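Local coordinates for beta-lactamase inhibitory protein BLIP-I (Streptomyces exfoliatus, PDB 3GMV), which probably inhibits beta-lactamases by binding to them as a protein partner, at residues A[50-55]-A[67-72]; A[1-6]-A[42-47]; A[72-77]-A[104-109]; A[122-127]-A[139-144]; A[37-42]-A[54-59]. One frame throughout, in Å; residues are numbered along the deposited sequence.

Overall arrangement
All five contacts belong to one antiparallel sheet or to segments packed against its strands. Interactions 5 and 1 sit on successive hairpins sharing strand 52-57, with G54 and F55 common to both. Interaction 2 lays the N-terminal arm on strand 40-43, and F3 CZ meets F55 CZ of interaction 5 at 3.7 Å. A probable hydrogen bond, N68 ND2 to S107 O (3.0 Å), ties interaction 1 to interaction 3, which in turn joins interaction 4 through the C105-C127 disulfide. Interactions 2 and 4 lie on opposite sides of the chain's centre, their own centres about 23 Å apart. The bound tris(hydroxyethyl)aminomethane touches T58 of interaction 5; the E122 side chain is about 8 Å from it.

Interaction 1 of 5, residues A[50-55]-A[67-72]; sequences APYGGF and RNEYLY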
# COMPACT_ATOMS: atom_id res chain seq x y z
N ALA A 50 -5.37 2.62 -13.53
CA ALA A 50 -6.47 2.01 -12.78
C ALA A 50 -5.97 1.64 -11.39
O ALA A 50 -4.80 1.29 -11.24
CB ALA A 50 -6.94 0.73 -13.46
N PRO A 51 -6.86 1.68 -10.38
CA PRO A 51 -6.45 1.23 -9.06
C PRO A 51 -6.24 -0.29 -9.06
O PRO A 51 -6.91 -1.03 -9.81
CB PRO A 51 -7.62 1.61 -8.16
CG PRO A 51 -8.40 2.69 -8.96
CD PRO A 51 -8.22 2.25 -10.39
N TYR A 52 -5.32 -0.78 -8.24
CA TYR A 52 -5.03 -2.20 -8.29
C TYR A 52 -4.54 -2.65 -6.92
O TYR A 52 -4.17 -1.82 -6.07
CB TYR A 52 -3.95 -2.49 -9.35
CG TYR A 52 -2.60 -1.86 -9.04
CD1 TYR A 52 -1.65 -2.54 -8.26
CD2 TYR A 52 -2.28 -0.58 -9.49
CE1 TYR A 52 -0.41 -1.96 -7.96
CE2 TYR A 52 -1.04 -0.00 -9.21
CZ TYR A 52 -0.11 -0.70 -8.44
OH TYR A 52 1.12 -0.13 -8.14
N GLY A 53 -4.56 -3.96 -6.72
CA GLY A 53 -3.86 -4.59 -5.59
C GLY A 53 -2.88 -5.62 -6.14
O GLY A 53 -3.18 -6.31 -7.13
N GLY A 54 -1.72 -5.74 -5.52
CA GLY A 54 -0.73 -6.77 -5.90
C GLY A 54 -0.43 -7.62 -4.68
O GLY A 54 -0.33 -7.09 -3.55
N PHE A 55 -0.29 -8.93 -4.87
CA PHE A 55 -0.14 -9.86 -3.76
C PHE A 55 1.02 -10.79 -4.07
O PHE A 55 1.05 -11.39 -5.15
CB PHE A 55 -1.45 -10.66 -3.63
CG PHE A 55 -2.62 -9.77 -3.51
CD1 PHE A 55 -2.83 -9.06 -2.32
CD2 PHE A 55 -3.43 -9.51 -4.60
CE1 PHE A 55 -3.91 -8.17 -2.21
CE2 PHE A 55 -4.52 -8.63 -4.50
CZ PHE A 55 -4.76 -7.94 -3.31
N ARG A 67 0.16 -4.80 -1.74
CA ARG A 67 0.46 -3.44 -2.18
C ARG A 67 -0.72 -2.97 -3.00
O ARG A 67 -1.49 -3.79 -3.54
CB ARG A 67 1.77 -3.39 -3.00
CG ARG A 67 1.74 -4.15 -4.35
CD ARG A 67 3.17 -4.34 -4.91
NE ARG A 67 3.16 -5.09 -6.16
CZ ARG A 67 3.11 -4.54 -7.37
NH1 ARG A 67 3.06 -3.22 -7.51
NH2 ARG A 67 3.12 -5.30 -8.45
N ASN A 68 -0.87 -1.65 -3.11
CA ASN A 68 -1.88 -1.12 -3.99
C ASN A 68 -1.54 0.30 -4.37
O ASN A 68 -0.72 0.98 -3.71
CB ASN A 68 -3.25 -1.16 -3.31
CG ASN A 68 -3.46 0.01 -2.35
OD1 ASN A 68 -3.85 1.11 -2.78
ND2 ASN A 68 -3.26 -0.23 -1.04
N GLU A 69 -2.15 0.76 -5.46
CA GLU A 69 -2.21 2.19 -5.71
C GLU A 69 -3.64 2.54 -6.01
O GLU A 69 -4.35 1.82 -6.73
CB GLU A 69 -1.32 2.59 -6.88
CG GLU A 69 0.17 2.57 -6.51
CD GLU A 69 1.02 3.11 -7.63
OE1 GLU A 69 1.36 2.33 -8.52
OE2 GLU A 69 1.33 4.32 -7.61
N TYR A 70 -4.09 3.62 -5.38
CA TYR A 70 -5.38 4.25 -5.71
C TYR A 70 -6.62 3.57 -5.18
O TYR A 70 -7.73 4.01 -5.47
CB TYR A 70 -5.52 4.53 -7.24
CG TYR A 70 -4.26 5.05 -7.92
CD1 TYR A 70 -3.49 6.04 -7.32
CD2 TYR A 70 -3.85 4.53 -9.14
CE1 TYR A 70 -2.33 6.50 -7.92
CE2 TYR A 70 -2.68 4.99 -9.75
CZ TYR A 70 -1.93 5.98 -9.13
OH TYR A 70 -0.77 6.43 -9.72
N LEU A 71 -6.49 2.52 -4.37
CA LEU A 71 -7.68 1.90 -3.80
C LEU A 71 -8.36 2.80 -2.79
O LEU A 71 -9.55 2.65 -2.54
CB LEU A 71 -7.37 0.56 -3.11
CG LEU A 71 -6.92 -0.56 -4.05
CD1 LEU A 71 -6.60 -1.84 -3.27
CD2 LEU A 71 -8.03 -0.84 -5.12
N TYR A 72 -7.59 3.69 -2.17
CA TYR A 72 -8.11 4.60 -1.17
C TYR A 72 -7.74 6.04 -1.52
O TYR A 72 -6.72 6.28 -2.14
CB TYR A 72 -7.49 4.29 0.19
CG TYR A 72 -7.77 2.89 0.64
CD1 TYR A 72 -8.96 2.58 1.27
CD2 TYR A 72 -6.83 1.87 0.45
CE1 TYR A 72 -9.22 1.28 1.69
CE2 TYR A 72 -7.08 0.57 0.85
CZ TYR A 72 -8.27 0.29 1.47
OH TYR A 72 -8.55 -1.00 1.87
O HOH W 1 2.61 -1.14 -6.13
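The Y52 ring has the backbone N of E69 over the centre of one face, 3.8 Å above its plane, while E69 OE1 and a water lie in plane at the edge. The ring of Y70 likewise takes E69 CB on a face, and Y70 CB meets P51 CB at 3.7 Å. The Y52 and E69 side chains run side by side in the same direction, with ring and carboxylate planes 89° apart. Y52 OH donates to the anti lone pair of E69 OE1 (2.5 Å) and accepts from the water (2.7 Å), which in turn accepts from R67 NH1. R67 CG sits between its backbone N and carbonyl carbon (chi1 65°), which brings it to 3.9 Å from G54 CA. Beneath these groups, G54 N to R67 O (2.8 Å) and R67 N to G54 O (3.0 Å) form one hydrogen-bonded pair; Y52 with E69 is the next, its return bond weak. The register, and the 163° between the axes of 52-55 and 67-69, are those of an antiparallel beta hairpin, here strands 52-57 and 63-69.

Interaction 2 of 5, residues A[1-6]-A[42-47]; sequences SGFSAE and CFTESG
Just ahead of helix 5-10, apolar packing of F3 on C42 and T44 holds the N-terminal arm against the end of strand 40-43. The evidence is a CH-pi contact: C42 CB stands over one face of the F3 ring, 3.7 Å from its centroid and 22° off the normal, displaced from the centre toward the rim on the CG side. C42 SG lies above the same ring at 4.6 Å from the centroid, a sulfur-aromatic contact made by a cysteine that is disulfide-bonded to C30. F3 reaches the strand because its CG is anti to the backbone N (chi1 -171°). One residue on, S4 is the N-cap of the helix, its OG accepting from K7 N, so the F3 contact directly precedes the start of that helix. T44 extends the contact: its CG2 touches F3 CD2 at 3.7 Å and F3 O at 3.5 Å. A water donates to both F3 O (3.0 Å) and T44 O (3.2 Å), bridging the two backbones.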
# COMPACT_ATOMS: atom_id res chain seq x y z
N SER A 1 -18.65 -8.70 -8.07
CA SER A 1 -17.97 -8.96 -9.37
C SER A 1 -16.45 -8.78 -9.31
O SER A 1 -15.70 -9.70 -8.93
CB SER A 1 -18.57 -8.05 -10.46
OG SER A 1 -17.76 -8.06 -11.63
N GLY A 2 -15.99 -7.59 -9.71
CA GLY A 2 -14.56 -7.33 -9.90
C GLY A 2 -13.83 -7.02 -8.61
O GLY A 2 -14.41 -7.03 -7.53
N PHE A 3 -12.54 -6.75 -8.72
CA PHE A 3 -11.73 -6.42 -7.56
C PHE A 3 -12.17 -5.09 -6.92
O PHE A 3 -12.75 -4.24 -7.61
CB PHE A 3 -10.27 -6.33 -7.98
CG PHE A 3 -9.32 -6.20 -6.82
CD1 PHE A 3 -9.24 -7.20 -5.86
CD2 PHE A 3 -8.51 -5.09 -6.69
CE1 PHE A 3 -8.35 -7.07 -4.78
CE2 PHE A 3 -7.65 -4.97 -5.63
CZ PHE A 3 -7.58 -5.95 -4.69
N SER A 4 -11.88 -4.90 -5.63
CA SER A 4 -12.34 -3.72 -4.88
C SER A 4 -11.54 -3.55 -3.61
O SER A 4 -10.89 -4.50 -3.17
CB SER A 4 -13.81 -3.89 -4.49
OG SER A 4 -13.98 -4.83 -3.44
N ALA A 5 -11.58 -2.36 -3.01
CA ALA A 5 -10.89 -2.10 -1.74
C ALA A 5 -11.39 -3.08 -0.67
O ALA A 5 -10.62 -3.57 0.16
CB ALA A 5 -11.14 -0.64 -1.28
N GLU A 6 -12.69 -3.37 -0.71
CA GLU A 6 -13.23 -4.34 0.23
C GLU A 6 -12.59 -5.72 0.07
O GLU A 6 -12.26 -6.35 1.07
CB GLU A 6 -14.78 -4.41 0.15
CG GLU A 6 -15.45 -3.13 0.66
CD GLU A 6 -15.24 -1.89 -0.25
OE1 GLU A 6 -15.09 -2.01 -1.48
OE2 GLU A 6 -15.24 -0.76 0.30
N CYS A 42 -4.56 -7.52 -9.40
CA CYS A 42 -5.99 -7.34 -9.71
C CYS A 42 -6.25 -5.83 -9.86
O CYS A 42 -5.85 -5.05 -9.01
CB CYS A 42 -6.88 -7.90 -8.59
SG CYS A 42 -6.50 -9.61 -8.04
N PHE A 43 -6.94 -5.45 -10.93
CA PHE A 43 -7.29 -4.04 -11.20
C PHE A 43 -8.77 -3.82 -10.95
O PHE A 43 -9.57 -4.69 -11.24
CB PHE A 43 -6.95 -3.68 -12.66
CG PHE A 43 -5.48 -3.47 -12.92
CD1 PHE A 43 -4.88 -2.25 -12.67
CD2 PHE A 43 -4.70 -4.50 -13.45
CE1 PHE A 43 -3.52 -2.05 -12.92
CE2 PHE A 43 -3.35 -4.31 -13.70
CZ PHE A 43 -2.76 -3.08 -13.44
N THR A 44 -9.16 -2.67 -10.40
CA THR A 44 -10.56 -2.42 -10.15
C THR A 44 -11.24 -1.82 -11.40
O THR A 44 -12.45 -1.83 -11.49
CB THR A 44 -10.79 -1.42 -8.99
OG1 THR A 44 -10.26 -0.14 -9.37
CG2 THR A 44 -10.09 -1.92 -7.71
N GLU A 45 -10.44 -1.28 -12.31
CA GLU A 45 -10.96 -0.64 -13.53
C GLU A 45 -10.08 -0.97 -14.71
O GLU A 45 -8.96 -1.45 -14.55
CB GLU A 45 -10.99 0.88 -13.36
CG GLU A 45 -11.89 1.31 -12.25
CD GLU A 45 -11.86 2.81 -12.00
OE1 GLU A 45 -11.16 3.55 -12.71
OE2 GLU A 45 -12.56 3.26 -11.07
N SER A 46 -10.58 -0.68 -15.92
CA SER A 46 -9.75 -0.75 -17.10
C SER A 46 -8.88 0.49 -17.28
O SER A 46 -8.98 1.47 -16.55
CB SER A 46 -10.63 -0.96 -18.34
OG SER A 46 -11.41 -2.11 -18.18
N GLY A 47 -8.01 0.44 -18.27
CA GLY A 47 -7.26 1.62 -18.65
C GLY A 47 -6.04 1.86 -17.78
O GLY A 47 -5.80 1.12 -16.82
O HOH W 2 -14.26 -4.09 -10.16

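Interaction 3 of 5, residues A[72-77]-A[104-109]; sequences YKAKTP and SCVSQG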
# COMPACT_ATOMS: atom_id res chain seq x y z
N TYR A 72 -7.59 3.69 -2.17
CA TYR A 72 -8.11 4.60 -1.17
C TYR A 72 -7.74 6.04 -1.52
O TYR A 72 -6.72 6.28 -2.14
CB TYR A 72 -7.49 4.29 0.19
CG TYR A 72 -7.77 2.89 0.64
CD1 TYR A 72 -8.96 2.58 1.27
CD2 TYR A 72 -6.83 1.87 0.45
CE1 TYR A 72 -9.22 1.28 1.69
CE2 TYR A 72 -7.08 0.57 0.85
CZ TYR A 72 -8.27 0.29 1.47
OH TYR A 72 -8.55 -1.00 1.87
N LYS A 73 -8.59 6.99 -1.16
CA LYS A 73 -8.26 8.40 -1.35
C LYS A 73 -8.19 9.02 0.04
O LYS A 73 -8.98 8.69 0.92
CB LYS A 73 -9.37 9.09 -2.19
CG LYS A 73 -9.41 8.63 -3.66
CD LYS A 73 -10.67 9.16 -4.37
CE LYS A 73 -10.89 8.44 -5.69
NZ LYS A 73 -9.64 8.48 -6.51
N ALA A 74 -7.25 9.92 0.25
CA ALA A 74 -7.14 10.58 1.54
C ALA A 74 -8.41 11.28 1.94
O ALA A 74 -9.08 11.86 1.10
CB ALA A 74 -5.98 11.59 1.51
N LYS A 75 -8.74 11.21 3.22
CA LYS A 75 -9.90 11.90 3.77
C LYS A 75 -9.78 13.39 3.61
O LYS A 75 -10.72 14.07 3.13
CB LYS A 75 -10.09 11.54 5.24
CG LYS A 75 -11.12 12.41 5.97
CD LYS A 75 -11.53 11.82 7.32
CE LYS A 75 -12.05 12.93 8.26
NZ LYS A 75 -12.28 12.48 9.66
N THR A 76 -8.60 13.89 3.97
CA THR A 76 -8.29 15.32 3.91
C THR A 76 -6.91 15.57 3.33
O THR A 76 -5.95 15.75 4.08
CB THR A 76 -8.36 15.93 5.29
OG1 THR A 76 -9.56 15.48 5.94
CG2 THR A 76 -8.34 17.48 5.23
N PRO A 77 -6.79 15.56 1.99
CA PRO A 77 -5.50 15.84 1.36
C PRO A 77 -5.02 17.25 1.75
O PRO A 77 -5.67 18.25 1.43
CB PRO A 77 -5.81 15.83 -0.14
CG PRO A 77 -7.20 15.23 -0.28
CD PRO A 77 -7.89 15.38 1.02
N SER A 104 -4.38 12.95 5.85
CA SER A 104 -3.92 13.29 4.50
C SER A 104 -3.32 12.10 3.78
O SER A 104 -2.75 12.29 2.72
CB SER A 104 -2.88 14.42 4.51
OG SER A 104 -2.59 14.89 3.20
N CYS A 105 -3.41 10.90 4.38
CA CYS A 105 -2.65 9.74 3.93
C CYS A 105 -3.50 8.47 3.86
O CYS A 105 -4.51 8.33 4.57
CB CYS A 105 -1.51 9.45 4.89
SG CYS A 105 -0.50 10.94 5.30
N VAL A 106 -3.04 7.53 3.05
CA VAL A 106 -3.69 6.24 2.96
C VAL A 106 -2.61 5.19 2.85
O VAL A 106 -1.46 5.51 2.53
CB VAL A 106 -4.58 6.12 1.68
CG1 VAL A 106 -5.68 7.15 1.69
CG2 VAL A 106 -3.70 6.18 0.40
N SER A 107 -2.99 3.92 3.06
CA SER A 107 -2.05 2.83 2.84
C SER A 107 -1.89 2.41 1.40
O SER A 107 -2.88 2.20 0.67
CB SER A 107 -2.41 1.62 3.72
OG SER A 107 -1.46 0.57 3.56
N GLN A 108 -0.63 2.29 0.96
CA GLN A 108 -0.33 1.66 -0.30
C GLN A 108 0.34 0.30 -0.12
O GLN A 108 0.89 -0.28 -1.06
CB GLN A 108 0.55 2.59 -1.17
CG GLN A 108 -0.31 3.72 -1.77
CD GLN A 108 0.43 4.48 -2.84
OE1 GLN A 108 1.65 4.36 -2.98
NE2 GLN A 108 -0.29 5.28 -3.60
N GLY A 109 0.34 -0.21 1.10
CA GLY A 109 0.90 -1.55 1.25
C GLY A 109 1.30 -1.94 2.66
O GLY A 109 1.57 -1.08 3.52
O HOH W 3 -4.31 3.54 -1.62
O HOH W 4 -7.21 9.19 4.96
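Segment 72-77 has no regular secondary structure and runs beside strand 105-111 without beta pairing; the nearest CA atoms are those of P77 and S104, 4.3 Å apart. V106 carries the middle of the contact. Its CG1, anti to the carbonyl carbon (chi1 -61°), lies 3.5 Å from both K73 C and A74 N, so this branch packs on the K73-A74 peptide, and it also meets Y72 CB at 3.7 Å. A74 places its CB 3.5 Å from S104 O. Farther along, the CA of S104 makes a CA-H...O contact with T76 O at 3.2 Å; S104 OG, hydrogen-bonded to S78 N, sits near P77 CA. Two waters take the place of direct backbone bonds. One accepts from K75 N and donates to C105 O (2.9 Å); the other donates to S107 O (3.0 Å) and accepts only weakly from Y72 N. Y72 OH is hydrogen-bonded to E9 OE2, which ties this loop to helix 5-10. Opposite K124 of strand 122-128, Q108 and G109 form a classic beta bulge. The contact itself is loop-on-strand packing, in which the irregular segment after strand 63-69 runs beside strand 105-111, held by V106 and two water bridges instead of beta pairing.

Interaction 4 of 5, residues A[122-127]-A[139-144]; sequences EEKYYC and SFHLTD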
# COMPACT_ATOMS: atom_id res chain seq x y z
N GLU A 122 6.29 -4.05 7.58
CA GLU A 122 6.50 -2.81 6.83
C GLU A 122 5.15 -2.26 6.39
O GLU A 122 4.33 -3.02 5.86
CB GLU A 122 7.38 -3.06 5.59
CG GLU A 122 7.67 -1.80 4.72
CD GLU A 122 8.37 -2.13 3.40
OE1 GLU A 122 9.61 -2.22 3.39
OE2 GLU A 122 7.69 -2.26 2.35
N GLU A 123 4.92 -0.97 6.62
CA GLU A 123 3.68 -0.31 6.21
C GLU A 123 4.07 0.85 5.32
O GLU A 123 5.01 1.60 5.65
CB GLU A 123 2.96 0.25 7.43
CG GLU A 123 2.45 -0.79 8.47
CD GLU A 123 2.10 -0.16 9.81
OE1 GLU A 123 2.98 -0.03 10.69
OE2 GLU A 123 0.93 0.20 9.99
N LYS A 124 3.36 1.01 4.21
CA LYS A 124 3.69 2.06 3.26
C LYS A 124 2.53 3.03 3.22
O LYS A 124 1.40 2.62 2.91
CB LYS A 124 3.95 1.49 1.85
CG LYS A 124 5.24 0.60 1.76
CD LYS A 124 5.61 0.31 0.31
CE LYS A 124 6.85 -0.61 0.30
NZ LYS A 124 7.25 -1.04 -1.08
N TYR A 125 2.81 4.29 3.54
CA TYR A 125 1.81 5.35 3.46
C TYR A 125 2.08 6.34 2.32
O TYR A 125 3.22 6.69 2.00
CB TYR A 125 1.74 6.07 4.81
CG TYR A 125 0.97 5.34 5.87
CD1 TYR A 125 -0.41 5.43 5.92
CD2 TYR A 125 1.63 4.55 6.83
CE1 TYR A 125 -1.13 4.77 6.92
CE2 TYR A 125 0.90 3.88 7.84
CZ TYR A 125 -0.48 4.00 7.85
OH TYR A 125 -1.25 3.39 8.80
N TYR A 126 1.00 6.77 1.68
CA TYR A 126 1.06 7.74 0.62
C TYR A 126 0.17 8.91 1.02
O TYR A 126 -1.01 8.74 1.33
CB TYR A 126 0.53 7.08 -0.64
CG TYR A 126 0.21 8.03 -1.79
CD1 TYR A 126 1.22 8.63 -2.53
CD2 TYR A 126 -1.11 8.32 -2.12
CE1 TYR A 126 0.90 9.48 -3.63
CE2 TYR A 126 -1.42 9.16 -3.19
CZ TYR A 126 -0.43 9.73 -3.92
OH TYR A 126 -0.79 10.58 -4.96
N CYS A 127 0.76 10.09 1.07
CA CYS A 127 0.02 11.24 1.55
C CYS A 127 -0.16 12.27 0.43
O CYS A 127 0.82 12.94 0.03
CB CYS A 127 0.77 11.87 2.72
SG CYS A 127 1.09 10.74 4.05
N SER A 139 5.60 10.20 0.65
CA SER A 139 5.53 8.78 0.98
C SER A 139 6.32 8.57 2.26
O SER A 139 7.43 9.11 2.42
CB SER A 139 6.18 7.94 -0.12
OG SER A 139 5.41 8.08 -1.32
N PHE A 140 5.81 7.70 3.12
CA PHE A 140 6.46 7.39 4.37
C PHE A 140 6.33 5.90 4.58
O PHE A 140 5.22 5.37 4.50
CB PHE A 140 5.74 8.11 5.53
CG PHE A 140 5.81 9.60 5.45
CD1 PHE A 140 7.01 10.27 5.70
CD2 PHE A 140 4.66 10.35 5.18
CE1 PHE A 140 7.05 11.67 5.62
CE2 PHE A 140 4.71 11.75 5.14
CZ PHE A 140 5.90 12.40 5.34
N HIS A 141 7.43 5.22 4.86
CA HIS A 141 7.33 3.78 5.15
C HIS A 141 7.74 3.54 6.61
O HIS A 141 8.74 4.09 7.08
CB HIS A 141 8.22 2.95 4.19
CG HIS A 141 7.87 3.14 2.74
ND1 HIS A 141 8.61 2.57 1.73
CD2 HIS A 141 6.90 3.86 2.13
CE1 HIS A 141 8.10 2.91 0.56
NE2 HIS A 141 7.08 3.71 0.77
N LEU A 142 6.99 2.69 7.31
CA LEU A 142 7.30 2.35 8.70
C LEU A 142 7.76 0.90 8.74
O LEU A 142 7.23 0.07 7.99
CB LEU A 142 6.05 2.53 9.57
CG LEU A 142 5.50 3.93 9.72
CD1 LEU A 142 4.12 3.86 10.45
CD2 LEU A 142 6.49 4.79 10.51
N THR A 143 8.77 0.59 9.56
CA THR A 143 9.18 -0.79 9.77
C THR A 143 9.14 -0.99 11.30
O THR A 143 9.85 -0.28 12.02
CB THR A 143 10.60 -1.06 9.19
OG1 THR A 143 10.65 -0.73 7.79
CG2 THR A 143 11.00 -2.54 9.37
N ASP A 144 8.33 -1.94 11.78
CA ASP A 144 8.04 -2.09 13.21
C ASP A 144 7.85 -0.73 13.90
O ASP A 144 8.45 -0.44 14.95
CB ASP A 144 9.13 -2.91 13.88
CG ASP A 144 9.14 -4.35 13.37
OD1 ASP A 144 8.05 -4.88 13.07
OD2 ASP A 144 10.22 -4.92 13.24
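K124 passes obliquely over one face of the H141 ring, on one side of the antiparallel beta hairpin formed by strands 122-128 and 137-143, where the two residues are a non-hydrogen-bonded pair. From the base, K124 CB is 3.8 Å from H141 CD2. CG comes next, over the centre of the imidazole, 3.6 Å from its centroid and only 6° off the normal, a CH-pi contact. CD crosses to H141 CE1 (3.6 Å), and CE remains 3.7 Å from the same CE1. The extended chain then carries NZ past the ring toward E122 OE2, a long salt bridge that is doubtful because E122 has two conformers. The neighbouring pairs carry the backbone bonds: L142 N to E123 O and Y125 N to F140 O, both 2.8 Å, each with its reciprocal bond. On the opposite face, Y125 CE2 touches L142 CD1, and L96 of helix 93-99 packs on F140 and L142. C127 SG, disulfide-bonded to C105, lies in the plane of the F140 ring at its edge, 3.8 Å from F140 CD2.

Interaction 5 of 5, residues A[37-42]-A[54-59]; sequences GDSILC and GFSFTD. With TAM (tris(hydroxyethyl)aminomethane), chain B.
I40 and the aromatic pair F55 and F57 form the apolar centre. I40 carries CG1 anti to its carbonyl carbon (chi1 -67°) and continues extended to CD1, which reaches F57 CE1 at 3.8 Å; the other branch, CG2, lies 4.2 Å from F55 CD2. One atom farther round the F55 ring, at CE2, C42 SG approaches the edge rather than a face: it is 4.2 Å from F55 CE2, with the direction from the ring centroid to SG 81° off the normal. The backbone beneath is a hydrogen-bonded antiparallel pair, I40 N to F55 O (3.0 Å) and F55 N to I40 O (2.9 Å). L41 lies on the other face, its CD1 over G54 CA. Toward the polar edge, S39 OG and S56 OG share a hydrogen bond of 2.8 Å. S39 OG also meets a water that accepts from F57 N (2.8 Å) and so continues the cross-strand link beyond the last direct backbone bond. Past it, T58 CG2 is 3.5 Å from O6 of the bound tris(hydroxyethyl)aminomethane. F17, V20 and W21 of helix 17-24 pack on the I40, F55 and F57 side, while strand 52-57 continues the sheet from strand 40-43 to strand 63-69, whose L63 touches both phenylalanines.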
# COMPACT_ATOMS: atom_id res chain seq x y z
N GLY A 37 4.77 -12.60 -12.82
CA GLY A 37 5.44 -13.77 -12.25
C GLY A 37 4.52 -14.58 -11.34
O GLY A 37 3.34 -14.69 -11.62
N ASP A 38 5.07 -15.13 -10.25
CA ASP A 38 4.30 -15.99 -9.35
C ASP A 38 3.22 -15.21 -8.58
O ASP A 38 2.38 -15.81 -7.90
CB ASP A 38 5.23 -16.67 -8.34
CG ASP A 38 6.12 -17.74 -8.99
OD1 ASP A 38 5.89 -18.10 -10.14
OD2 ASP A 38 7.04 -18.21 -8.31
N SER A 39 3.25 -13.89 -8.67
CA SER A 39 2.35 -13.04 -7.88
C SER A 39 0.96 -12.91 -8.50
O SER A 39 0.66 -13.55 -9.51
CB SER A 39 3.00 -11.67 -7.68
OG SER A 39 4.21 -11.83 -6.90
N ILE A 40 0.08 -12.13 -7.87
CA ILE A 40 -1.23 -11.87 -8.46
C ILE A 40 -1.39 -10.39 -8.52
O ILE A 40 -1.03 -9.70 -7.56
CB ILE A 40 -2.36 -12.44 -7.52
CG1 ILE A 40 -2.29 -13.98 -7.50
CG2 ILE A 40 -3.73 -11.98 -8.00
CD1 ILE A 40 -3.19 -14.65 -6.44
N LEU A 41 -2.03 -9.88 -9.58
CA LEU A 41 -2.33 -8.45 -9.66
C LEU A 41 -3.79 -8.35 -10.09
O LEU A 41 -4.20 -9.04 -11.04
CB LEU A 41 -1.45 -7.81 -10.74
CG LEU A 41 -1.51 -6.30 -10.97
CD1 LEU A 41 -1.08 -5.58 -9.72
CD2 LEU A 41 -0.56 -5.94 -12.14
N CYS A 42 -4.56 -7.52 -9.40
CA CYS A 42 -5.99 -7.34 -9.71
C CYS A 42 -6.25 -5.83 -9.86
O CYS A 42 -5.85 -5.05 -9.01
CB CYS A 42 -6.88 -7.90 -8.59
SG CYS A 42 -6.50 -9.61 -8.04
N GLY A 54 -1.72 -5.74 -5.52
CA GLY A 54 -0.73 -6.77 -5.90
C GLY A 54 -0.43 -7.62 -4.68
O GLY A 54 -0.33 -7.09 -3.55
N PHE A 55 -0.29 -8.93 -4.87
CA PHE A 55 -0.14 -9.86 -3.76
C PHE A 55 1.02 -10.79 -4.07
O PHE A 55 1.05 -11.39 -5.15
CB PHE A 55 -1.45 -10.66 -3.63
CG PHE A 55 -2.62 -9.77 -3.51
CD1 PHE A 55 -2.83 -9.06 -2.32
CD2 PHE A 55 -3.43 -9.51 -4.60
CE1 PHE A 55 -3.91 -8.17 -2.21
CE2 PHE A 55 -4.52 -8.63 -4.50
CZ PHE A 55 -4.76 -7.94 -3.31
N SER A 56 1.94 -10.95 -3.13
CA SER A 56 3.09 -11.84 -3.36
C SER A 56 3.16 -12.89 -2.29
O SER A 56 2.69 -12.67 -1.15
CB SER A 56 4.39 -11.05 -3.42
OG SER A 56 4.36 -10.20 -4.57
N PHE A 57 3.71 -14.04 -2.67
CA PHE A 57 3.66 -15.27 -1.86
C PHE A 57 5.02 -15.85 -1.51
O PHE A 57 5.94 -15.72 -2.28
CB PHE A 57 2.84 -16.31 -2.61
CG PHE A 57 1.44 -15.85 -2.87
CD1 PHE A 57 1.14 -15.07 -3.98
CD2 PHE A 57 0.47 -16.06 -1.91
CE1 PHE A 57 -0.15 -14.59 -4.18
CE2 PHE A 57 -0.83 -15.59 -2.10
CZ PHE A 57 -1.14 -14.85 -3.21
N THR A 58 5.14 -16.50 -0.36
CA THR A 58 6.40 -17.15 0.00
C THR A 58 6.58 -18.44 -0.82
O THR A 58 5.69 -18.89 -1.55
CB THR A 58 6.42 -17.56 1.48
OG1 THR A 58 5.39 -18.53 1.65
CG2 THR A 58 6.14 -16.38 2.41
N ASP A 59 7.74 -19.07 -0.67
CA ASP A 59 8.00 -20.32 -1.34
C ASP A 59 7.04 -21.44 -0.89
O ASP A 59 6.88 -22.45 -1.58
CB ASP A 59 9.46 -20.74 -1.11
CG ASP A 59 10.45 -19.83 -1.83
OD1 ASP A 59 10.08 -19.09 -2.78
OD2 ASP A 59 11.64 -19.84 -1.43
C TAM B . 10.52 -13.01 0.87
C1 TAM B . 11.06 -11.68 0.37
C2 TAM B . 11.46 -13.63 1.90
C3 TAM B . 10.34 -13.94 -0.31
C4 TAM B . 11.02 -10.64 1.48
C5 TAM B . 12.11 -12.57 2.78
C6 TAM B . 9.51 -15.17 0.08
N TAM B . 9.22 -12.78 1.48
O4 TAM B . 11.50 -9.39 0.95
O5 TAM B . 13.55 -12.59 2.62
O6 TAM B . 9.27 -15.17 1.49
O HOH W 5 4.63 -14.29 -5.33